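Local coordinates for protein molybdopterin adenylyltransferase (Helicobacter pylori, PDB 4XCW) that probably catalyses the adenylylation of molybdopterin, a late step in molybdenum cofactor biosynthesis, using ATP, at residues Pro99-Leu104 and Gln121-Arg126; Lys92-Met97 and Ser129-Leu134; Thr108-Lys111 and Ala116-Ser119. All coordinates share one frame; numbering follows the deposited sequence. Where two conformers were deposited one is given.

Contact 1: Pro99-Leu104 and Gln121-Arg126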
loop_
_atom_site.group_PDB
_atom_site.type_symbol
_atom_site.label_atom_id
_atom_site.label_comp_id
_atom_site.label_asym_id
_atom_site.label_seq_id
_atom_site.Cartn_x
_atom_site.Cartn_y
_atom_site.Cartn_z
ATOM N N PRO B 99 1.037 -7.031 0.378
ATOM C CA PRO B 99 0.611 -5.794 -0.286
ATOM C C PRO B 99 1.021 -5.726 -1.758
ATOM O O PRO B 99 0.392 -4.996 -2.519
ATOM C CB PRO B 99 1.311 -4.694 0.526
ATOM C CG PRO B 99 2.391 -5.376 1.275
ATOM C CD PRO B 99 1.897 -6.764 1.543
ATOM N N GLY B 100 2.053 -6.468 -2.143
ATOM C CA GLY B 100 2.520 -6.456 -3.521
ATOM C C GLY B 100 1.485 -6.949 -4.515
ATOM O O GLY B 100 1.445 -6.492 -5.661
ATOM N N PHE B 101 0.639 -7.879 -4.081
ATOM C CA PHE B 101 -0.436 -8.372 -4.940
ATOM C C PHE B 101 -1.459 -7.283 -5.190
ATOM O O PHE B 101 -1.844 -7.050 -6.327
ATOM C CB PHE B 101 -1.134 -9.582 -4.324
ATOM C CG PHE B 101 -0.447 -10.892 -4.586
ATOM C CD1 PHE B 101 0.528 -11.366 -3.723
ATOM C CD2 PHE B 101 -0.790 -11.660 -5.687
ATOM C CE1 PHE B 101 1.152 -12.582 -3.955
ATOM C CE2 PHE B 101 -0.169 -12.876 -5.926
ATOM C CZ PHE B 101 0.808 -13.336 -5.058
ATOM N N GLY B 102 -1.907 -6.629 -4.124
ATOM C CA GLY B 102 -2.849 -5.526 -4.253
ATOM C C GLY B 102 -2.324 -4.411 -5.139
ATOM O O GLY B 102 -3.061 -3.827 -5.939
ATOM N N GLU B 103 -1.038 -4.112 -5.000
ATOM C CA GLU B 103 -0.408 -3.090 -5.827
ATOM C C GLU B 103 -0.437 -3.459 -7.304
ATOM O O GLU B 103 -0.827 -2.647 -8.154
ATOM C CB GLU B 103 1.034 -2.867 -5.373
ATOM C CG GLU B 103 1.129 -2.177 -4.030
ATOM C CD GLU B 103 2.489 -2.319 -3.384
ATOM O OE1 GLU B 103 3.396 -2.939 -3.995
ATOM O OE2 GLU B 103 2.642 -1.815 -2.252
ATOM N N LEU B 104 -0.037 -4.686 -7.609
ATOM C CA LEU B 104 0.067 -5.109 -8.996
ATOM C C LEU B 104 -1.308 -5.260 -9.639
ATOM O O LEU B 104 -1.477 -4.940 -10.811
ATOM C CB LEU B 104 0.846 -6.421 -9.105
ATOM C CG LEU B 104 1.012 -6.948 -10.536
ATOM C CD1 LEU B 104 1.690 -5.906 -11.402
ATOM C CD2 LEU B 104 1.783 -8.269 -10.557
ATOM N N GLN B 121 -8.963 -5.082 -3.512
ATOM C CA GLN B 121 -8.500 -6.467 -3.680
ATOM C C GLN B 121 -7.137 -6.637 -3.053
ATOM O O GLN B 121 -6.247 -5.822 -3.275
ATOM C CB GLN B 121 -8.417 -6.869 -5.153
ATOM C CG GLN B 121 -9.750 -7.059 -5.844
ATOM C CD GLN B 121 -9.614 -7.069 -7.353
ATOM O OE1 GLN B 121 -10.387 -6.414 -8.055
ATOM N NE2 GLN B 121 -8.633 -7.815 -7.864
ATOM N N SER B 122 -6.972 -7.705 -2.281
ATOM C CA SER B 122 -5.714 -7.954 -1.591
ATOM C C SER B 122 -5.324 -9.422 -1.676
ATOM O O SER B 122 -5.995 -10.217 -2.334
ATOM C CB SER B 122 -5.820 -7.531 -0.128
ATOM O OG SER B 122 -6.882 -8.220 0.511
ATOM N N ALA B 123 -4.239 -9.774 -1.002
ATOM C CA ALA B 123 -3.819 -11.162 -0.920
ATOM C C ALA B 123 -3.076 -11.374 0.381
ATOM O O ALA B 123 -2.489 -10.441 0.925
ATOM C CB ALA B 123 -2.959 -11.542 -2.099
ATOM N N GLY B 124 -3.124 -12.599 0.893
ATOM C CA GLY B 124 -2.456 -12.905 2.141
ATOM C C GLY B 124 -2.258 -14.392 2.335
ATOM O O GLY B 124 -2.736 -15.208 1.543
ATOM N N ILE B 125 -1.565 -14.742 3.410
ATOM C CA ILE B 125 -1.264 -16.126 3.720
ATOM C C ILE B 125 -2.033 -16.594 4.947
ATOM O O ILE B 125 -2.036 -15.920 5.966
ATOM C CB ILE B 125 0.237 -16.320 3.988
ATOM C CG1 ILE B 125 1.061 -15.813 2.808
ATOM C CG2 ILE B 125 0.535 -17.784 4.321
ATOM C CD1 ILE B 125 0.721 -16.498 1.490
ATOM N N ARG B 126 -2.707 -17.735 4.827
ATOM C CA ARG B 126 -3.216 -18.458 5.988
ATOM C C ARG B 126 -2.595 -19.843 5.993
ATOM O O ARG B 126 -2.954 -20.690 5.174
ATOM C CB ARG B 126 -4.743 -18.574 5.976
ATOM C CG ARG B 126 -5.269 -19.361 7.174
ATOM C CD ARG B 126 -6.789 -19.531 7.162
ATOM N NE ARG B 126 -7.217 -20.353 8.292
ATOM C CZ ARG B 126 -7.547 -19.864 9.478
ATOM N NH1 ARG B 126 -7.526 -18.551 9.684
ATOM N NH2 ARG B 126 -7.911 -20.682 10.455
HETATM O O HOH W 1 -5.772 -4.693 -5.882
HETATM O O HOH W 2 -2.449 -7.228 -1.331
#
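Phe101 and Ala123 make the tight half of this contact. Phe101 CB lies 3.5 Å from Ala123 CB. The same methyl also touches the root of the ring, with Phe101 CG at 3.6 Å and Phe101 CD1 at 3.9 Å from Ala123 CB. The methyl meets the ring obliquely, near the carbon that joins it to CB. With chi1 at -84°, Phe101 CG stands beside its backbone N and opposite the carbonyl carbon. The ring then reaches past Ala123 to Leu130 and Ile132 on strand 129-134. Leu118 of the second subunit also packs on it, so this half is buried in the trimer.

The arrangement is a helix laid on the face of a mixed sheet, in the alpha/beta fold of the molybdopterin-binding family. Helix 99-110 follows strand 96-97. Its first turns pack back on strand 123-126, which runs antiparallel to strands 96-97 and 129-134.

The other half is looser and holds water. Gly102 has no side chain, and its backbone passes close to the loop before the strand. Gly102 CA is 3.5 Å from Gln121 O, yet the polar groups here are joined through solvent. One water donates to both Gly102 O and Gln121 O, at 2.8 Å and 2.9 Å, and so bridges helix and loop through their carbonyls. A second water accepts from Gly102 N at 2.9 Å, and more weakly from Ala123 N at 3.1 Å, which joins the helix to the first residue of the strand. The Gln121 side chain turns elsewhere, and its NE2 bonds to Asn133 O.

Contact 2: Lys92-Met97 and Ser129-Leu134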
loop_
_atom_site.group_PDB
_atom_site.type_symbol
_atom_site.label_atom_id
_atom_site.label_comp_id
_atom_site.label_asym_id
_atom_site.label_seq_id
_atom_site.Cartn_x
_atom_site.Cartn_y
_atom_site.Cartn_z
ATOM N N LYS B 92 -8.922 -10.700 7.936
ATOM C CA LYS B 92 -9.211 -11.283 9.240
ATOM C C LYS B 92 -8.679 -12.721 9.346
ATOM O O LYS B 92 -8.193 -13.137 10.403
ATOM C CB LYS B 92 -10.722 -11.237 9.507
ATOM C CG LYS B 92 -11.149 -11.883 10.818
ATOM C CD LYS B 92 -10.409 -11.282 12.003
ATOM C CE LYS B 92 -10.634 -12.101 13.264
ATOM N NZ LYS B 92 -9.728 -11.680 14.370
ATOM N N VAL B 93 -8.747 -13.482 8.257
ATOM C CA VAL B 93 -8.380 -14.896 8.349
ATOM C C VAL B 93 -6.923 -15.155 7.960
ATOM O O VAL B 93 -6.414 -16.252 8.184
ATOM C CB VAL B 93 -9.307 -15.794 7.477
ATOM C CG1 VAL B 93 -10.775 -15.515 7.787
ATOM C CG2 VAL B 93 -9.027 -15.607 6.000
ATOM N N CYS B 94 -6.254 -14.157 7.380
ATOM C CA CYS B 94 -4.841 -14.298 7.039
ATOM C C CYS B 94 -3.943 -13.886 8.190
ATOM O O CYS B 94 -4.302 -13.017 8.984
ATOM C CB CYS B 94 -4.483 -13.463 5.813
ATOM S SG CYS B 94 -5.136 -14.122 4.302
ATOM N N GLN B 95 -2.770 -14.507 8.264
ATOM C CA GLN B 95 -1.782 -14.177 9.287
ATOM C C GLN B 95 -0.773 -13.128 8.798
ATOM O O GLN B 95 -0.261 -12.329 9.586
ATOM C CB GLN B 95 -1.053 -15.448 9.732
ATOM C CG GLN B 95 -1.983 -16.524 10.275
ATOM C CD GLN B 95 -1.588 -17.920 9.830
ATOM O OE1 GLN B 95 -0.863 -18.090 8.849
ATOM N NE2 GLN B 95 -2.059 -18.929 10.557
ATOM N N LYS B 96 -0.490 -13.156 7.499
ATOM C CA LYS B 96 0.399 -12.202 6.824
ATOM C C LYS B 96 -0.266 -11.705 5.552
ATOM O O LYS B 96 -0.719 -12.521 4.752
ATOM C CB LYS B 96 1.729 -12.844 6.426
ATOM C CG LYS B 96 2.706 -13.171 7.528
ATOM C CD LYS B 96 3.975 -13.739 6.896
ATOM C CE LYS B 96 5.081 -13.981 7.916
ATOM N NZ LYS B 96 4.790 -15.132 8.820
ATOM N N MET B 97 -0.300 -10.392 5.329
ATOM C CA MET B 97 -0.806 -9.882 4.056
ATOM C C MET B 97 0.356 -9.622 3.095
ATOM O O MET B 97 1.485 -9.374 3.522
ATOM C CB MET B 97 -1.625 -8.600 4.258
ATOM C CG MET B 97 -2.849 -8.779 5.147
ATOM S SD MET B 97 -4.020 -9.993 4.491
ATOM C CE MET B 97 -4.686 -9.147 3.070
ATOM N N SER B 129 -1.794 -21.808 2.814
ATOM C CA SER B 129 -2.703 -21.346 1.765
ATOM C C SER B 129 -2.467 -19.896 1.364
ATOM O O SER B 129 -2.313 -19.020 2.217
ATOM C CB SER B 129 -4.160 -21.493 2.214
ATOM O OG SER B 129 -4.465 -22.832 2.569
ATOM N N LEU B 130 -2.457 -19.646 0.059
ATOM C CA LEU B 130 -2.442 -18.287 -0.459
ATOM C C LEU B 130 -3.856 -17.881 -0.860
ATOM O O LEU B 130 -4.501 -18.563 -1.649
ATOM C CB LEU B 130 -1.500 -18.162 -1.660
ATOM C CG LEU B 130 -1.546 -16.841 -2.446
ATOM C CD1 LEU B 130 -1.148 -15.638 -1.606
ATOM C CD2 LEU B 130 -0.668 -16.924 -3.684
ATOM N N ILE B 131 -4.336 -16.776 -0.296
ATOM C CA ILE B 131 -5.647 -16.238 -0.656
ATOM C C ILE B 131 -5.500 -14.948 -1.451
ATOM O O ILE B 131 -4.787 -14.039 -1.047
ATOM C CB ILE B 131 -6.505 -15.969 0.593
ATOM C CG1 ILE B 131 -6.589 -17.226 1.452
ATOM C CG2 ILE B 131 -7.915 -15.519 0.198
ATOM C CD1 ILE B 131 -7.373 -17.024 2.755
ATOM N N ILE B 132 -6.163 -14.883 -2.600
ATOM C CA ILE B 132 -6.129 -13.681 -3.432
ATOM C C ILE B 132 -7.539 -13.268 -3.803
ATOM O O ILE B 132 -8.326 -14.109 -4.236
ATOM C CB ILE B 132 -5.343 -13.904 -4.726
ATOM C CG1 ILE B 132 -3.987 -14.546 -4.433
ATOM C CG2 ILE B 132 -5.168 -12.589 -5.484
ATOM C CD1 ILE B 132 -3.223 -14.896 -5.687
ATOM N N ASN B 133 -7.850 -11.980 -3.658
ATOM C CA ASN B 133 -9.117 -11.425 -4.142
ATOM C C ASN B 133 -9.023 -11.055 -5.621
ATOM O O ASN B 133 -8.174 -10.256 -5.989
ATOM C CB ASN B 133 -9.513 -10.171 -3.363
ATOM C CG ASN B 133 -9.412 -10.342 -1.861
ATOM O OD1 ASN B 133 -8.937 -9.443 -1.163
ATOM N ND2 ASN B 133 -9.884 -11.475 -1.349
ATOM N N LEU B 134 -9.900 -11.613 -6.454
ATOM C CA LEU B 134 -9.890 -11.345 -7.894
ATOM C C LEU B 134 -11.029 -10.391 -8.264
ATOM O O LEU B 134 -11.881 -10.120 -7.426
ATOM C CB LEU B 134 -10.020 -12.655 -8.678
ATOM C CG LEU B 134 -8.935 -13.701 -8.461
ATOM C CD1 LEU B 134 -9.201 -14.909 -9.359
ATOM C CD2 LEU B 134 -7.556 -13.092 -8.718
#
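Val93 and Cys94 meet Ile131 with no flat group between them. A planar amide nearby, that of Asn133, lies outside the contact and is held at both ends: OD1 accepts from Ser122 N, and ND2 bonds to Thr74 OG1 and Thr90 OG1.

The contact itself is apolar and small. Everything converges on one methyl, Ile131 CD1. Val93 CG2 is 3.9 Å from Ile131 CD1, and Cys94 SG is 4.0 Å from the same Ile131 CD1. The Ile131 chain is extended beyond CB (chi2 177°), which carries CD1 out from the strand to both partners. The Val93 and Ile131 side chains cross at about a right angle, and of the valine only CG2 comes within 4.2 Å of the isoleucine.

Cys94 is where the chain leaves helix 86-93. Just after it, Gln95 and Lys96 both face Ile125 in a classic beta bulge at the start of strand 96-97, the outermost strand on this side within the chain.

Ile131 lies on strand 129-134, between strands 71-75 and 123-126. On its side of the sheet, Ile61 and Cys64 of helix 53-66 pack against Val93 and Ile131 respectively. Leu130 and Ile132 instead pack against helices 99-110 and 152-158.

Contact 3: Thr108-Lys111 and Ala116-Ser119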
loop_
_atom_site.group_PDB
_atom_site.type_symbol
_atom_site.label_atom_id
_atom_site.label_comp_id
_atom_site.label_asym_id
_atom_site.label_seq_id
_atom_site.Cartn_x
_atom_site.Cartn_y
_atom_site.Cartn_z
ATOM N N THR B 108 -2.318 -3.203 -12.938
ATOM C CA THR B 108 -2.759 -3.940 -14.112
ATOM C C THR B 108 -4.086 -3.387 -14.624
ATOM O O THR B 108 -4.242 -3.130 -15.819
ATOM C CB THR B 108 -2.902 -5.440 -13.795
ATOM O OG1 THR B 108 -1.646 -5.937 -13.314
ATOM C CG2 THR B 108 -3.303 -6.216 -15.042
ATOM N N SER B 109 -5.033 -3.192 -13.713
ATOM C CA SER B 109 -6.335 -2.652 -14.077
ATOM C C SER B 109 -6.240 -1.178 -14.464
ATOM O O SER B 109 -6.985 -0.706 -15.331
ATOM C CB SER B 109 -7.329 -2.830 -12.928
ATOM O OG SER B 109 -8.621 -2.391 -13.314
ATOM N N LEU B 110 -5.310 -0.458 -13.838
ATOM C CA LEU B 110 -5.168 0.982 -14.075
ATOM C C LEU B 110 -4.719 1.300 -15.502
ATOM O O LEU B 110 -4.855 2.436 -15.966
ATOM C CB LEU B 110 -4.192 1.592 -13.062
ATOM C CG LEU B 110 -4.161 3.121 -12.954
ATOM C CD1 LEU B 110 -5.553 3.690 -12.714
ATOM C CD2 LEU B 110 -3.212 3.551 -11.845
ATOM N N LYS B 111 -4.192 0.300 -16.203
ATOM C CA LYS B 111 -3.897 0.466 -17.622
ATOM C C LYS B 111 -5.179 0.749 -18.399
ATOM O O LYS B 111 -5.171 1.498 -19.378
ATOM C CB LYS B 111 -3.203 -0.777 -18.190
ATOM C CG LYS B 111 -1.815 -1.040 -17.625
ATOM C CD LYS B 111 -1.227 -2.342 -18.164
ATOM C CE LYS B 111 0.117 -2.654 -17.520
ATOM N NZ LYS B 111 0.613 -4.017 -17.857
ATOM N N ALA B 116 -9.693 2.016 -11.329
ATOM C CA ALA B 116 -8.950 0.893 -10.772
ATOM C C ALA B 116 -8.463 1.187 -9.350
ATOM O O ALA B 116 -8.305 0.270 -8.555
ATOM C CB ALA B 116 -7.771 0.541 -11.664
ATOM N N ILE B 117 -8.243 2.462 -9.019
ATOM C CA ILE B 117 -7.659 2.784 -7.713
ATOM C C ILE B 117 -8.682 2.679 -6.588
ATOM O O ILE B 117 -8.339 2.821 -5.412
ATOM C CB ILE B 117 -7.028 4.191 -7.681
ATOM C CG1 ILE B 117 -8.088 5.278 -7.843
ATOM C CG2 ILE B 117 -5.933 4.315 -8.729
ATOM C CD1 ILE B 117 -7.549 6.680 -7.682
ATOM N N LEU B 118 -9.933 2.410 -6.953
ATOM C CA LEU B 118 -10.993 2.179 -5.970
ATOM C C LEU B 118 -11.000 0.762 -5.414
ATOM O O LEU B 118 -11.699 0.473 -4.433
ATOM C CB LEU B 118 -12.360 2.464 -6.588
ATOM C CG LEU B 118 -12.597 3.866 -7.127
ATOM C CD1 LEU B 118 -14.070 4.041 -7.522
ATOM C CD2 LEU B 118 -12.137 4.941 -6.133
ATOM N N SER B 119 -10.240 -0.129 -6.041
ATOM C CA SER B 119 -10.258 -1.537 -5.655
ATOM C C SER B 119 -9.484 -1.810 -4.372
ATOM O O SER B 119 -8.367 -1.319 -4.189
ATOM C CB SER B 119 -9.698 -2.404 -6.779
ATOM O OG SER B 119 -9.662 -3.763 -6.389
#
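Leu110 closes on Ala116 where helix 99-110 runs out. The helix gives way to a short loop and a 3-10 segment that doubles back beside it, in the alpha/beta fold of the molybdopterin-binding family. Four residues separate the two segments. The contact lies at the far end of the helix from the sheet, about 17 Å from the centre of the chain (centre to centre).

Leu110 can be followed outward from the backbone. Its CB sits 4.0 Å from Ala116 CB. CG makes no approach of its own, and the contact resumes at the tip. Leu110 CD1 reaches back to Ala116 CB, also at 4.0 Å, and touches Ile117 CG2 at 4.1 Å. With chi1 at -167°, CG swings opposite the backbone N, and the branch then curls toward the 3-10 segment. The Leu110 and Ile117 side chains cross obliquely. In Ile117, CG2 stands beside the backbone N, which presents this methyl to the leucine.

Ala116 CB is therefore the hub. Leu110 N lies 3.4 Å from Ala116 CB. In the conformer given, Ser109 OG comes 3.5 Å from Ala116 CB, but this approach is doubtful because it rests on one of two deposited positions. Ala116 is buried, while Leu110 is partly exposed.

The 3-10 segment also faces the trimer partner. Ile117 packs on Ala151 of the third subunit, and Leu118 packs on Cys155 of that same subunit. Within the chain, Arg106 NH1 of the helix bonds to Ser119 O, a second tie between helix and turn. Ser119 OG bonds to Gln121 N as the chain leaves for strand 123-126. The turn itself is closed by Ser119 N donating to Ala116 O at 3.2 Å.

The three contacts are nested along the chain: contact 3 lies inside the loop closed by contact 1, and contact 1 inside the loop closed by contact 2. Contacts 1 and 2 are neighbours, with centres 7 Å apart. They share the antiparallel side of the mixed sheet, where strand 123-126 lies between 96-97 and 129-134. Contacts 1 and 3 use the two ends of helix 99-110, and their centres are 14 Å apart. Contacts 2 and 3 do not touch, and their centres are 20 Å apart. Helix 99-110 is thus tied to the sheet at its start and to the returning chain at its end, in a region that meets both other subunits.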